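Local coordinates for protein putative acetyltransferase (Streptococcus mutans, PDB 4E2A) that probably transfers an acyl group, such as acetyl, to an as yet unassigned acceptor, as a member of the GNAT family of acetyltransferases, at residues B[95-109]-B[140-153]. Residues are numbered along the deposited sequence; the frame is centred on the assembly and turned at random.
Sequences ETYFILMSGKAAGFL and LGLGKQLFEFALER
Glu95 and Arg153 form a salt bridge (OE1 to NH2 3.6 Å) where helix 142-157 packs on a beta hairpin. The same OE1 accepts a hydrogen bond of 2.6 Å from Tyr97 OH, which reaches it from above the carboxylate plane and also lies over one face of the guanidinium. Bends at chi2 and chi3 bring the guanidinium alongside this pair, its plane 40° from the carboxylate. Tyr97 then offers its ring face to the edge of Phe149 in a T-shaped stack, planes 72° apart, with Phe149 CE2 3.5 Å above the ring centre. Two residues on, Ile99 divides its branches: CG1 lies anti to the backbone N (chi1 -177°) and carries CD1 to Leu142 CD2 at 3.8 Å, while CG2 meets Leu146 CD2. Met101, first residue of the type I' turn, crosses Leu140 at about a right angle, CE touching CD1. On the return strand Ala106 and Gly107 face Ile99 in a classic beta bulge, and Ala106 CB touches Leu142 CD1. Leu109 closes the row, its CB 3.6 Å from Leu146 CD1 and its CD2 touching both the edge of Phe149 and Ala150 CB. In this GNAT core, strands 38-42 and 125-133 flank the hairpin under helix 142-157, while Phe98 and Phe108 touch helix 48-63 on the other face.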
loop_
_atom_site.group_PDB
_atom_site.type_symbol
_atom_site.label_atom_id
_atom_site.label_comp_id
_atom_site.label_asym_id
_atom_site.label_seq_id
_atom_site.Cartn_x
_atom_site.Cartn_y
_atom_site.Cartn_z
ATOM N N GLU B 95 4.463 -20.410 -3.794
ATOM C CA GLU B 95 3.953 -21.630 -3.193
ATOM C C GLU B 95 3.222 -21.364 -1.901
ATOM O O GLU B 95 3.587 -20.464 -1.141
ATOM C CB GLU B 95 5.045 -22.673 -3.029
ATOM C CG GLU B 95 5.440 -23.313 -4.365
ATOM C CD GLU B 95 6.766 -24.042 -4.306
ATOM O OE1 GLU B 95 7.454 -23.911 -3.275
ATOM O OE2 GLU B 95 7.114 -24.741 -5.286
ATOM N N THR B 96 2.150 -22.116 -1.683
ATOM C CA THR B 96 1.469 -22.069 -0.399
ATOM C C THR B 96 1.536 -23.437 0.294
ATOM O O THR B 96 1.218 -24.475 -0.316
ATOM C CB THR B 96 0.001 -21.623 -0.548
ATOM O OG1 THR B 96 -0.053 -20.341 -1.181
ATOM C CG2 THR B 96 -0.686 -21.527 0.816
ATOM N N TYR B 97 1.911 -23.414 1.572
ATOM C CA TYR B 97 2.072 -24.635 2.371
ATOM C C TYR B 97 1.133 -24.654 3.578
ATOM O O TYR B 97 0.818 -23.601 4.146
ATOM C CB TYR B 97 3.512 -24.758 2.889
ATOM C CG TYR B 97 4.556 -24.906 1.805
ATOM C CD1 TYR B 97 4.949 -26.161 1.367
ATOM C CD2 TYR B 97 5.148 -23.783 1.220
ATOM C CE1 TYR B 97 5.879 -26.310 0.385
ATOM C CE2 TYR B 97 6.092 -23.920 0.215
ATOM C CZ TYR B 97 6.452 -25.195 -0.191
ATOM O OH TYR B 97 7.383 -25.381 -1.175
ATOM N N PHE B 98 0.699 -25.859 3.964
ATOM C CA PHE B 98 0.095 -26.097 5.267
ATOM C C PHE B 98 1.167 -26.674 6.181
ATOM O O PHE B 98 2.060 -27.416 5.734
ATOM C CB PHE B 98 -1.029 -27.148 5.205
ATOM C CG PHE B 98 -2.353 -26.639 4.671
ATOM C CD1 PHE B 98 -2.786 -25.359 4.924
ATOM C CD2 PHE B 98 -3.165 -27.470 3.919
ATOM C CE1 PHE B 98 -4.015 -24.904 4.434
ATOM C CE2 PHE B 98 -4.387 -27.023 3.408
ATOM C CZ PHE B 98 -4.809 -25.736 3.673
ATOM N N ILE B 99 1.081 -26.341 7.462
ATOM C CA ILE B 99 1.725 -27.170 8.465
ATOM C C ILE B 99 0.607 -27.889 9.189
ATOM O O ILE B 99 -0.398 -27.280 9.581
ATOM C CB ILE B 99 2.638 -26.405 9.440
ATOM C CG1 ILE B 99 3.309 -27.389 10.410
ATOM C CG2 ILE B 99 1.871 -25.348 10.204
ATOM C CD1 ILE B 99 4.492 -26.794 11.161
ATOM N N LEU B 100 0.772 -29.172 9.343
ATOM C CA LEU B 100 -0.266 -30.034 9.842
ATOM C C LEU B 100 0.127 -30.724 11.129
ATOM O O LEU B 100 1.245 -31.090 11.322
ATOM C CB LEU B 100 -0.637 -31.075 8.806
ATOM C CG LEU B 100 -1.276 -30.588 7.536
ATOM C CD1 LEU B 100 -0.430 -30.745 6.333
ATOM C CD2 LEU B 100 -2.561 -31.240 7.388
ATOM N N MET B 101 -0.838 -30.891 11.998
ATOM C CA MET B 101 -0.654 -31.600 13.240
ATOM C C MET B 101 -1.651 -32.750 13.326
ATOM O O MET B 101 -2.838 -32.565 13.328
ATOM C CB MET B 101 -0.788 -30.648 14.409
ATOM C CG MET B 101 -0.927 -31.330 15.699
ATOM S SD MET B 101 0.629 -31.440 16.434
ATOM C CE MET B 101 0.420 -30.169 17.571
ATOM N N SER B 102 -1.116 -33.954 13.312
ATOM C CA SER B 102 -1.930 -35.126 13.259
ATOM C C SER B 102 -2.971 -35.062 12.127
ATOM O O SER B 102 -4.067 -35.469 12.302
ATOM C CB SER B 102 -2.611 -35.366 14.602
ATOM O OG SER B 102 -1.695 -35.684 15.621
ATOM N N GLY B 103 -2.590 -34.588 10.966
ATOM C CA GLY B 103 -3.450 -34.550 9.792
ATOM C C GLY B 103 -4.391 -33.356 9.713
ATOM O O GLY B 103 -5.089 -33.175 8.708
ATOM N N LYS B 104 -4.409 -32.536 10.761
ATOM C CA LYS B 104 -5.218 -31.315 10.778
ATOM C C LYS B 104 -4.384 -30.066 10.463
ATOM O O LYS B 104 -3.319 -29.841 11.061
ATOM C CB LYS B 104 -5.873 -31.123 12.147
ATOM C CG LYS B 104 -6.841 -32.217 12.586
ATOM C CD LYS B 104 -7.259 -31.979 14.042
ATOM C CE LYS B 104 -8.260 -33.004 14.537
ATOM N NZ LYS B 104 -8.758 -32.673 15.908
ATOM N N ALA B 105 -4.875 -29.243 9.543
ATOM C CA ALA B 105 -4.194 -27.989 9.228
ATOM C C ALA B 105 -4.106 -27.069 10.446
ATOM O O ALA B 105 -5.125 -26.688 11.019
ATOM C CB ALA B 105 -4.885 -27.287 8.077
ATOM N N ALA B 106 -2.883 -26.702 10.821
ATOM C CA ALA B 106 -2.633 -25.835 11.980
ATOM C C ALA B 106 -2.160 -24.426 11.598
ATOM O O ALA B 106 -2.185 -23.506 12.421
ATOM C CB ALA B 106 -1.626 -26.482 12.917
ATOM N N GLY B 107 -1.724 -24.257 10.353
ATOM C CA GLY B 107 -1.259 -22.966 9.896
ATOM C C GLY B 107 -0.829 -23.016 8.440
ATOM O O GLY B 107 -0.903 -24.067 7.794
ATOM N N PHE B 108 -0.396 -21.874 7.917
ATOM C CA PHE B 108 -0.032 -21.795 6.506
ATOM C C PHE B 108 1.059 -20.771 6.212
ATOM O O PHE B 108 1.340 -19.867 7.014
ATOM C CB PHE B 108 -1.282 -21.600 5.632
ATOM C CG PHE B 108 -1.847 -20.211 5.685
ATOM C CD1 PHE B 108 -1.482 -19.265 4.726
ATOM C CD2 PHE B 108 -2.721 -19.842 6.695
ATOM C CE1 PHE B 108 -1.992 -17.975 4.771
ATOM C CE2 PHE B 108 -3.246 -18.540 6.755
ATOM C CZ PHE B 108 -2.876 -17.607 5.797
ATOM N N LEU B 109 1.666 -20.928 5.034
ATOM C CA LEU B 109 2.867 -20.218 4.673
ATOM C C LEU B 109 2.768 -19.864 3.189
ATOM O O LEU B 109 2.494 -20.737 2.376
ATOM C CB LEU B 109 4.107 -21.103 4.925
ATOM C CG LEU B 109 5.367 -20.671 4.160
ATOM C CD1 LEU B 109 5.891 -19.331 4.681
ATOM C CD2 LEU B 109 6.477 -21.775 4.140
ATOM N N LEU B 140 3.452 -24.230 20.443
ATOM C CA LEU B 140 3.916 -25.604 20.258
ATOM C C LEU B 140 5.184 -25.642 19.405
ATOM O O LEU B 140 5.709 -26.715 19.094
ATOM C CB LEU B 140 2.825 -26.424 19.569
ATOM C CG LEU B 140 1.464 -26.430 20.259
ATOM C CD1 LEU B 140 0.406 -27.066 19.364
ATOM C CD2 LEU B 140 1.577 -27.137 21.610
ATOM N N GLY B 141 5.660 -24.468 19.008
ATOM C CA GLY B 141 6.836 -24.382 18.154
ATOM C C GLY B 141 6.541 -24.486 16.670
ATOM O O GLY B 141 7.459 -24.547 15.839
ATOM N N LEU B 142 5.266 -24.494 16.292
ATOM C CA LEU B 142 4.978 -24.714 14.875
ATOM C C LEU B 142 5.370 -23.505 14.019
ATOM O O LEU B 142 5.766 -23.663 12.871
ATOM C CB LEU B 142 3.520 -25.069 14.656
ATOM C CG LEU B 142 3.010 -26.346 15.337
ATOM C CD1 LEU B 142 1.506 -26.412 15.178
ATOM C CD2 LEU B 142 3.677 -27.620 14.788
ATOM N N GLY B 143 5.271 -22.300 14.575
ATOM C CA GLY B 143 5.629 -21.100 13.818
ATOM C C GLY B 143 7.112 -21.094 13.427
ATOM O O GLY B 143 7.491 -20.854 12.274
ATOM N N LYS B 144 7.955 -21.350 14.415
ATOM C CA LYS B 144 9.387 -21.452 14.204
ATOM C C LYS B 144 9.693 -22.521 13.168
ATOM O O LYS B 144 10.488 -22.305 12.254
ATOM C CB LYS B 144 10.092 -21.776 15.524
ATOM C CG LYS B 144 11.557 -22.061 15.391
ATOM C CD LYS B 144 12.241 -22.107 16.745
ATOM C CE LYS B 144 13.665 -22.636 16.628
ATOM N NZ LYS B 144 14.342 -22.693 17.961
ATOM N N GLN B 145 9.050 -23.675 13.297
ATOM C CA GLN B 145 9.303 -24.765 12.364
ATOM C C GLN B 145 8.915 -24.378 10.934
ATOM O O GLN B 145 9.622 -24.693 9.991
ATOM C CB GLN B 145 8.538 -26.018 12.785
ATOM C CG GLN B 145 8.982 -27.278 12.076
ATOM C CD GLN B 145 8.338 -28.518 12.661
ATOM O OE1 GLN B 145 7.827 -28.495 13.787
ATOM N NE2 GLN B 145 8.346 -29.608 11.894
ATOM N N LEU B 146 7.789 -23.691 10.776
ATOM C CA LEU B 146 7.358 -23.275 9.440
ATOM C C LEU B 146 8.275 -22.158 8.877
ATOM O O LEU B 146 8.581 -22.163 7.697
ATOM C CB LEU B 146 5.886 -22.866 9.446
ATOM C CG LEU B 146 5.154 -22.619 8.120
ATOM C CD1 LEU B 146 5.386 -23.703 7.078
ATOM C CD2 LEU B 146 3.633 -22.444 8.384
ATOM N N PHE B 147 8.726 -21.232 9.723
ATOM C CA PHE B 147 9.655 -20.193 9.286
ATOM C C PHE B 147 10.992 -20.794 8.869
ATOM O O PHE B 147 11.550 -20.419 7.838
ATOM C CB PHE B 147 9.849 -19.107 10.348
ATOM C CG PHE B 147 10.649 -17.904 9.864
ATOM C CD1 PHE B 147 10.083 -16.964 9.006
ATOM C CD2 PHE B 147 11.953 -17.707 10.286
ATOM C CE1 PHE B 147 10.810 -15.855 8.568
ATOM C CE2 PHE B 147 12.693 -16.595 9.863
ATOM C CZ PHE B 147 12.121 -15.663 9.007
ATOM N N GLU B 148 11.486 -21.752 9.651
ATOM C CA GLU B 148 12.714 -22.446 9.301
ATOM C C GLU B 148 12.591 -23.265 8.007
ATOM O O GLU B 148 13.546 -23.356 7.226
ATOM C CB GLU B 148 13.202 -23.293 10.491
ATOM C CG GLU B 148 13.409 -22.430 11.732
ATOM C CD GLU B 148 14.380 -23.015 12.749
ATOM O OE1 GLU B 148 14.678 -24.217 12.649
ATOM O OE2 GLU B 148 14.849 -22.252 13.630
ATOM N N PHE B 149 11.416 -23.848 7.774
ATOM C CA PHE B 149 11.136 -24.518 6.508
ATOM C C PHE B 149 11.183 -23.508 5.353
ATOM O O PHE B 149 11.708 -23.808 4.270
ATOM C CB PHE B 149 9.773 -25.235 6.566
ATOM C CG PHE B 149 9.334 -25.844 5.257
ATOM C CD1 PHE B 149 9.651 -27.172 4.944
ATOM C CD2 PHE B 149 8.578 -25.102 4.341
ATOM C CE1 PHE B 149 9.250 -27.746 3.729
ATOM C CE2 PHE B 149 8.157 -25.666 3.134
ATOM C CZ PHE B 149 8.498 -26.997 2.823
ATOM N N ALA B 150 10.614 -22.322 5.573
ATOM C CA ALA B 150 10.650 -21.270 4.549
ATOM C C ALA B 150 12.076 -20.876 4.173
ATOM O O ALA B 150 12.370 -20.721 2.982
ATOM C CB ALA B 150 9.860 -20.027 4.989
ATOM N N LEU B 151 12.947 -20.711 5.171
ATOM C CA LEU B 151 14.369 -20.386 4.924
ATOM C C LEU B 151 15.105 -21.486 4.158
ATOM O O LEU B 151 15.976 -21.204 3.319
ATOM C CB LEU B 151 15.106 -20.129 6.242
ATOM C CG LEU B 151 14.564 -18.979 7.085
ATOM C CD1 LEU B 151 15.359 -18.854 8.372
ATOM C CD2 LEU B 151 14.583 -17.668 6.281
ATOM N N GLU B 152 14.780 -22.741 4.456
ATOM C CA GLU B 152 15.385 -23.851 3.719
ATOM C C GLU B 152 14.887 -23.918 2.262
ATOM O O GLU B 152 15.673 -24.152 1.342
ATOM C CB GLU B 152 15.183 -25.176 4.452
ATOM C CG GLU B 152 15.848 -26.352 3.761
ATOM C CD GLU B 152 17.347 -26.149 3.518
ATOM O OE1 GLU B 152 17.989 -25.363 4.253
ATOM O OE2 GLU B 152 17.884 -26.792 2.585
ATOM N N ARG B 153 13.595 -23.678 2.040
ATOM C CA ARG B 153 13.100 -23.560 0.668
ATOM C C ARG B 153 13.858 -22.480 -0.098
ATOM O O ARG B 153 14.224 -22.651 -1.269
ATOM C CB ARG B 153 11.588 -23.273 0.636
ATOM C CG ARG B 153 10.728 -24.467 0.991
ATOM C CD ARG B 153 10.981 -25.639 0.049
ATOM N NE ARG B 153 10.635 -25.335 -1.342
ATOM C CZ ARG B 153 10.792 -26.195 -2.350
ATOM N NH1 ARG B 153 11.301 -27.406 -2.124
ATOM N NH2 ARG B 153 10.448 -25.849 -3.588
#